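Local atomic coordinates of kirola (Actinidia deliciosa, PDB entry 4IGV), a protein that is a kiwifruit allergen of unknown function, a ripening-related member of the Bet v 1-like family that may bind small hydrophobic ligands as its relatives do. Residues A[44-49]-A[53-58]; A[36-41]-A[137-142]; A[120-123]-A[128-131]. All coordinates share one frame; numbering follows the deposited sequence. Where two conformers were deposited one is given.

Overall arrangement
From the N terminus, strand 4-12 and helices 17-25 and 30-34 precede residues 36-41, where contact 2 opens. The chain runs on through strand 39-46 and turns back into strand 55-62, and contact 1 closes that hairpin across residues 50-52. The remaining strands follow up to 112-122. Contact 3 closes the short connection between that strand and helix 131-145, and contact 2 closes last, on the helix. Contacts 1 and 3 are thus both nested in the loop of contact 2 and lie in series, their centres about 24 Å apart. Contact 1 touches contact 2 through F58 and G41. Together they tie an edge hairpin, the helix and the helix entry to one antiparallel sheet.

Contact 1 of 3, residues A[44-49]-A[53-58]; sequences LLEGNW and GSVIFF
L45 and E46 both turn their backbone N-H toward the carbonyl of V55, the mark of a classic beta bulge. The bond from L45 N to V55 O is short and nearly straight (2.8 Å, 167° at the hydrogen), while the one from E46 N to the same oxygen is weak at 3.3 Å. V55 N returns a bond of 3.0 Å to E46 O, so E46 and V55 form an antiparallel hydrogen-bonded pair; L44 and I56 form a non-hydrogen-bonded pair, and the register shifts by one residue between the two. Within the bulge, the CB of L45 points toward the partner strand. Its CG is anti to the carbonyl carbon (chi1 -64°), which carries CD1 to 3.9 Å from F57 CB, and its CB lies beside V55 CG1. E46 CB packs on V55 CG2 at 4.0 Å. On the L44 face, L44 CD1 meets I56 CG1 at 4.2 Å, and L44 CB sits over one face of the W49 indole, offset toward its rim. Past the bulge, G47 takes up backbone angles suited to glycine, and the chain swings round so that N48 O comes 3.4 Å from S54 CB. The next shell fixes the turn: T51 receives S54 OG on its carbonyl and holds N48 O through its own hydroxyl, while Y29 meets W49 edge-to-face. Because the single carbonyl V55 O takes two N-H groups, one strongly and one weakly, the bulge adds a residue to the outermost strand without losing the bond to its neighbour.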
# COMPACT_ATOMS: atom_id res chain seq x y z
N LEU A 44 -12.00 -7.40 -3.30
CA LEU A 44 -12.92 -6.64 -2.51
C LEU A 44 -13.83 -7.63 -1.78
O LEU A 44 -14.39 -8.53 -2.39
CB LEU A 44 -13.74 -5.72 -3.44
CG LEU A 44 -14.75 -4.79 -2.76
CD1 LEU A 44 -14.06 -3.71 -1.93
CD2 LEU A 44 -15.54 -4.15 -3.85
N LEU A 45 -13.99 -7.42 -0.48
CA LEU A 45 -14.84 -8.23 0.33
C LEU A 45 -16.11 -7.53 0.76
O LEU A 45 -17.13 -8.18 0.86
CB LEU A 45 -14.08 -8.67 1.57
CG LEU A 45 -12.87 -9.55 1.38
CD1 LEU A 45 -12.33 -9.99 2.75
CD2 LEU A 45 -13.15 -10.75 0.52
N GLU A 46 -16.06 -6.22 1.05
CA GLU A 46 -17.22 -5.44 1.45
C GLU A 46 -17.09 -4.03 0.97
O GLU A 46 -15.97 -3.50 0.85
CB GLU A 46 -17.39 -5.45 2.96
CG GLU A 46 -17.51 -6.76 3.58
CD GLU A 46 -18.73 -7.58 3.05
OE1 GLU A 46 -19.74 -7.13 2.38
OE2 GLU A 46 -18.63 -8.83 3.24
N GLY A 47 -18.23 -3.41 0.69
CA GLY A 47 -18.22 -2.01 0.27
C GLY A 47 -18.05 -1.90 -1.22
O GLY A 47 -18.36 -2.80 -1.98
N ASN A 48 -17.49 -0.79 -1.64
CA ASN A 48 -17.23 -0.50 -3.03
C ASN A 48 -15.82 -0.01 -3.16
O ASN A 48 -15.33 0.68 -2.26
CB ASN A 48 -18.15 0.64 -3.49
CG ASN A 48 -19.63 0.22 -3.59
OD1 ASN A 48 -19.90 -0.87 -4.14
ND2 ASN A 48 -20.57 1.05 -3.08
N TRP A 49 -15.20 -0.31 -4.28
CA TRP A 49 -13.86 0.14 -4.54
C TRP A 49 -13.85 1.68 -4.38
O TRP A 49 -14.72 2.39 -4.90
CB TRP A 49 -13.40 -0.20 -5.94
CG TRP A 49 -13.38 -1.66 -6.34
CD1 TRP A 49 -14.26 -2.26 -7.14
CD2 TRP A 49 -12.42 -2.66 -5.96
NE1 TRP A 49 -13.93 -3.58 -7.30
CE2 TRP A 49 -12.80 -3.84 -6.61
CE3 TRP A 49 -11.27 -2.66 -5.17
CZ2 TRP A 49 -12.08 -5.01 -6.48
CZ3 TRP A 49 -10.55 -3.87 -5.06
CH2 TRP A 49 -10.97 -4.98 -5.70
N GLY A 53 -14.24 2.63 4.39
CA GLY A 53 -14.86 1.48 4.94
C GLY A 53 -14.89 0.25 4.12
O GLY A 53 -15.28 -0.83 4.61
N SER A 54 -14.43 0.33 2.88
CA SER A 54 -14.33 -0.85 2.05
C SER A 54 -13.30 -1.80 2.66
O SER A 54 -12.31 -1.37 3.34
CB SER A 54 -13.99 -0.52 0.60
OG SER A 54 -12.82 0.28 0.44
N VAL A 55 -13.50 -3.09 2.44
CA VAL A 55 -12.66 -4.11 3.03
C VAL A 55 -12.07 -4.93 1.89
O VAL A 55 -12.82 -5.41 1.03
CB VAL A 55 -13.48 -5.02 3.98
CG1 VAL A 55 -12.61 -6.18 4.56
CG2 VAL A 55 -14.19 -4.21 5.09
N ILE A 56 -10.76 -5.07 1.90
CA ILE A 56 -10.02 -5.62 0.79
C ILE A 56 -9.09 -6.73 1.31
O ILE A 56 -8.37 -6.57 2.32
CB ILE A 56 -9.23 -4.55 0.02
CG1 ILE A 56 -10.16 -3.47 -0.47
CG2 ILE A 56 -8.46 -5.19 -1.16
CD1 ILE A 56 -9.39 -2.29 -1.10
N PHE A 57 -9.06 -7.84 0.57
CA PHE A 57 -8.17 -8.97 0.89
C PHE A 57 -7.01 -8.99 -0.11
O PHE A 57 -7.25 -8.88 -1.30
CB PHE A 57 -8.96 -10.27 0.82
CG PHE A 57 -8.17 -11.52 1.16
CD1 PHE A 57 -7.88 -11.82 2.49
CD2 PHE A 57 -7.80 -12.40 0.17
CE1 PHE A 57 -7.19 -12.98 2.80
CE2 PHE A 57 -7.11 -13.57 0.50
CZ PHE A 57 -6.84 -13.83 1.84
N PHE A 58 -5.77 -9.15 0.39
CA PHE A 58 -4.59 -9.19 -0.44
C PHE A 58 -3.91 -10.53 -0.32
O PHE A 58 -3.72 -11.06 0.79
CB PHE A 58 -3.61 -8.12 -0.00
CG PHE A 58 -4.09 -6.71 -0.18
CD1 PHE A 58 -3.92 -6.04 -1.34
CD2 PHE A 58 -4.77 -6.06 0.84
CE1 PHE A 58 -4.36 -4.74 -1.51
CE2 PHE A 58 -5.20 -4.78 0.66
CZ PHE A 58 -5.00 -4.12 -0.49

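Contact 2 of 3, residues A[36-41]-A[137-142]; sequences PVNIQG and CIEITK
The amide of N38 and the carboxylate of E139 meet with their planes almost perpendicular, 84° apart. In the E139 conformer given, of two deposited, N38 ND2 approaches E139 OE1 from above the carboxylate plane in a long, bent bond (3.3 Å, 137° at the hydrogen), and E139 OE1 itself lies tilted from the amide plane, 19° out of it. With N38 OD1 only 3.0 Å from E139 OE2, two acceptors, this polar detail is doubtful, as is a too-short approach of E139 OE1 to a water. That water accepts a bond of 2.8 Å from N38 ND2. Next to the polar pair the contact is apolar. N38 CB rests on I140 CG1 at 4.0 Å, and I140 CD1 lies 3.9 Å from I39 CG1; the two isoleucine side chains cross at about a right angle. I39 is packed between helix 30-34, through I31 and S32, and F136 of the long helix. Within residues 36-41, Q40 folds back, NE2 bonding P36 O at 3.1 Å across residues 36-38, which have helical backbone angles but not the regular helix bonds. Within helix 131-145, T141 OG1 donates to C137 O and is hydrogen-bonded to W116 NE1 of strand 112-122. Here the chain leaving the short helices and entering strand 39-46 lies against the long C-terminal helix, as in the Bet v 1 fold, where that helix packs over a curved antiparallel sheet.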
# COMPACT_ATOMS: atom_id res chain seq x y z
N PRO A 36 2.88 -8.62 -10.77
CA PRO A 36 2.41 -9.97 -10.49
C PRO A 36 3.33 -10.85 -9.70
O PRO A 36 2.86 -11.82 -9.10
CB PRO A 36 2.20 -10.54 -11.90
CG PRO A 36 3.16 -9.76 -12.73
CD PRO A 36 3.11 -8.38 -12.20
N VAL A 37 4.61 -10.51 -9.64
CA VAL A 37 5.53 -11.25 -8.78
C VAL A 37 5.18 -10.97 -7.28
O VAL A 37 5.26 -11.89 -6.43
CB VAL A 37 6.99 -10.91 -9.10
CG1 VAL A 37 7.89 -11.62 -8.10
CG2 VAL A 37 7.33 -11.32 -10.60
N ASN A 38 4.79 -9.72 -7.01
CA ASN A 38 4.57 -9.25 -5.66
C ASN A 38 3.13 -9.48 -5.17
O ASN A 38 2.91 -9.83 -4.04
CB ASN A 38 4.93 -7.76 -5.56
CG ASN A 38 6.37 -7.49 -5.84
OD1 ASN A 38 6.68 -6.60 -6.65
ND2 ASN A 38 7.23 -8.29 -5.28
N ILE A 39 2.17 -9.27 -6.06
CA ILE A 39 0.74 -9.30 -5.73
C ILE A 39 0.03 -10.31 -6.57
O ILE A 39 0.04 -10.23 -7.83
CB ILE A 39 0.10 -7.93 -5.95
CG1 ILE A 39 0.81 -6.85 -5.13
CG2 ILE A 39 -1.42 -7.99 -5.63
CD1 ILE A 39 0.59 -6.96 -3.74
N GLN A 40 -0.58 -11.30 -5.91
CA GLN A 40 -1.31 -12.36 -6.61
C GLN A 40 -2.83 -12.18 -6.61
O GLN A 40 -3.51 -12.79 -7.43
CB GLN A 40 -0.99 -13.70 -6.02
CG GLN A 40 0.39 -14.17 -6.33
CD GLN A 40 1.49 -13.47 -5.53
OE1 GLN A 40 1.45 -13.46 -4.32
NE2 GLN A 40 2.48 -12.89 -6.23
N GLY A 41 -3.35 -11.35 -5.72
CA GLY A 41 -4.79 -11.11 -5.71
C GLY A 41 -5.10 -9.89 -4.86
O GLY A 41 -4.47 -9.66 -3.83
N CYS A 137 6.67 -2.21 -1.15
CA CYS A 137 5.81 -1.14 -1.61
C CYS A 137 6.48 -0.25 -2.64
O CYS A 137 5.85 0.15 -3.62
CB CYS A 137 5.33 -0.30 -0.43
SG CYS A 137 4.14 -1.15 0.68
N ILE A 138 7.75 0.06 -2.43
CA ILE A 138 8.48 0.86 -3.39
C ILE A 138 8.64 0.10 -4.71
O ILE A 138 8.55 0.67 -5.79
CB ILE A 138 9.81 1.33 -2.83
CG1 ILE A 138 9.56 2.28 -1.63
CG2 ILE A 138 10.64 2.04 -3.90
CD1 ILE A 138 8.84 3.54 -1.98
N GLU A 139 8.83 -1.22 -4.61
CA GLU A 139 8.98 -2.07 -5.81
C GLU A 139 7.70 -2.05 -6.59
O GLU A 139 7.68 -1.84 -7.80
CB GLU A 139 9.26 -3.55 -5.46
CG GLU A 139 9.66 -4.30 -6.76
CD GLU A 139 9.64 -5.81 -6.72
OE1 GLU A 139 9.86 -6.41 -5.65
OE2 GLU A 139 9.42 -6.37 -7.84
N ILE A 140 6.59 -2.26 -5.89
CA ILE A 140 5.27 -2.18 -6.52
C ILE A 140 5.11 -0.85 -7.26
O ILE A 140 4.67 -0.81 -8.40
CB ILE A 140 4.13 -2.41 -5.53
CG1 ILE A 140 4.13 -3.88 -5.13
CG2 ILE A 140 2.80 -2.00 -6.18
CD1 ILE A 140 3.23 -4.11 -3.91
N THR A 141 5.53 0.24 -6.61
CA THR A 141 5.45 1.55 -7.20
C THR A 141 6.25 1.61 -8.51
O THR A 141 5.78 2.12 -9.52
CB THR A 141 5.99 2.61 -6.21
OG1 THR A 141 5.22 2.55 -5.00
CG2 THR A 141 5.95 4.02 -6.78
N LYS A 142 7.45 1.06 -8.50
CA LYS A 142 8.29 1.05 -9.70
C LYS A 142 7.72 0.17 -10.81
O LYS A 142 7.80 0.53 -12.00
CB LYS A 142 9.72 0.65 -9.33
CG LYS A 142 10.44 1.71 -8.49
CD LYS A 142 11.77 1.23 -8.01
CE LYS A 142 12.40 2.23 -7.07
NZ LYS A 142 13.71 1.70 -6.59
O HOH W 1 9.89 -8.84 -5.96

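Contact 3 of 3, residues A[120-123]-A[128-131]; sequences YEKL and EEPN
Y120 and K122, at the end of strand 112-122, reach across the connection that leads into helix 131-145 and seize E129 and P130 just where the helix starts, P130 being its N-cap residue and the centre of an inverse gamma turn. The carboxylate of E129 is held at both oxygens. Y120 OH donates at 2.6 Å to the anti lone pair of E129 OE1, an oxygen that lies at the ring's edge, near its plane. K122 NZ makes a salt bridge of 2.7 Å with E129 OE2 from the syn side, 24° out of the carboxylate plane. The lysine chain is extended beyond CG and arrives almost at right angles to the glutamate, whose own chain bends at chi2 (-24°) to bring both oxygens round. P130 lies over one face of the Y120 ring in a CH-pi contact, its CD 3.8 Å from the ring centroid, and P130 CD comes to 3.4 Å from Y120 CZ. The two bonds should steady the E129 charge, while P130 over one face and the OH bond at the edge limit how the Y120 ring can turn. K122 NZ has a further bond to V127 O, within the connection itself. Around the site, Y96 of strand 96-107 meets the Y120 ring and bonds E128 O, while M7 of strand 4-12 touches E129 and P130, so the helix entry lies against the three neighbouring strands 4-12, 112-122 and 96-107.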
# COMPACT_ATOMS: atom_id res chain seq x y z
N TYR A 120 2.85 2.02 12.96
CA TYR A 120 2.67 0.67 13.48
C TYR A 120 3.01 0.61 14.95
O TYR A 120 3.69 1.49 15.52
CB TYR A 120 3.57 -0.33 12.71
CG TYR A 120 5.04 0.03 12.64
CD1 TYR A 120 5.91 -0.36 13.66
CD2 TYR A 120 5.54 0.81 11.62
CE1 TYR A 120 7.21 0.01 13.63
CE2 TYR A 120 6.83 1.17 11.58
CZ TYR A 120 7.67 0.77 12.58
OH TYR A 120 9.02 1.09 12.63
N GLU A 121 2.52 -0.45 15.58
CA GLU A 121 2.91 -0.78 16.94
C GLU A 121 3.30 -2.24 16.97
O GLU A 121 2.49 -3.10 16.59
CB GLU A 121 1.79 -0.49 17.94
CG GLU A 121 2.24 -0.84 19.37
CD GLU A 121 1.23 -0.65 20.47
OE1 GLU A 121 0.23 0.06 20.28
OE2 GLU A 121 1.47 -1.24 21.54
N LYS A 122 4.54 -2.51 17.43
CA LYS A 122 5.07 -3.87 17.49
C LYS A 122 4.46 -4.63 18.65
O LYS A 122 4.13 -4.02 19.66
CB LYS A 122 6.57 -3.85 17.73
CG LYS A 122 7.40 -3.07 16.72
CD LYS A 122 8.83 -3.00 17.24
CE LYS A 122 9.74 -2.24 16.36
NZ LYS A 122 11.09 -2.31 16.97
N LEU A 123 4.35 -5.95 18.51
CA LEU A 123 3.89 -6.76 19.66
C LEU A 123 4.96 -6.91 20.75
O LEU A 123 4.60 -7.07 21.93
CB LEU A 123 3.40 -8.15 19.20
CG LEU A 123 2.09 -8.18 18.42
CD1 LEU A 123 1.90 -9.57 17.76
CD2 LEU A 123 0.92 -7.80 19.32
N GLU A 128 11.18 -6.58 14.25
CA GLU A 128 11.95 -5.73 13.36
C GLU A 128 11.12 -4.55 12.88
O GLU A 128 9.87 -4.64 12.84
CB GLU A 128 12.43 -6.54 12.15
CG GLU A 128 13.37 -7.68 12.48
CD GLU A 128 13.97 -8.35 11.24
OE1 GLU A 128 13.66 -7.93 10.10
OE2 GLU A 128 14.77 -9.31 11.41
N GLU A 129 11.77 -3.44 12.53
CA GLU A 129 11.08 -2.39 11.76
C GLU A 129 10.73 -3.00 10.38
O GLU A 129 11.46 -3.85 9.86
CB GLU A 129 11.90 -1.11 11.57
CG GLU A 129 12.48 -0.38 12.77
CD GLU A 129 11.77 -0.62 14.08
OE1 GLU A 129 10.56 -0.34 14.16
OE2 GLU A 129 12.47 -1.03 15.05
N PRO A 130 9.63 -2.55 9.77
CA PRO A 130 9.10 -3.16 8.53
C PRO A 130 9.81 -2.70 7.27
O PRO A 130 9.18 -2.31 6.24
CB PRO A 130 7.63 -2.77 8.56
CG PRO A 130 7.61 -1.50 9.32
CD PRO A 130 8.67 -1.61 10.37
N ASN A 131 11.14 -2.78 7.27
CA ASN A 131 11.89 -2.36 6.08
C ASN A 131 11.59 -3.20 4.85
O ASN A 131 11.50 -2.68 3.76
CB ASN A 131 13.40 -2.34 6.37
CG ASN A 131 13.76 -1.22 7.33
OD1 ASN A 131 13.66 -0.04 6.97
ND2 ASN A 131 14.12 -1.56 8.53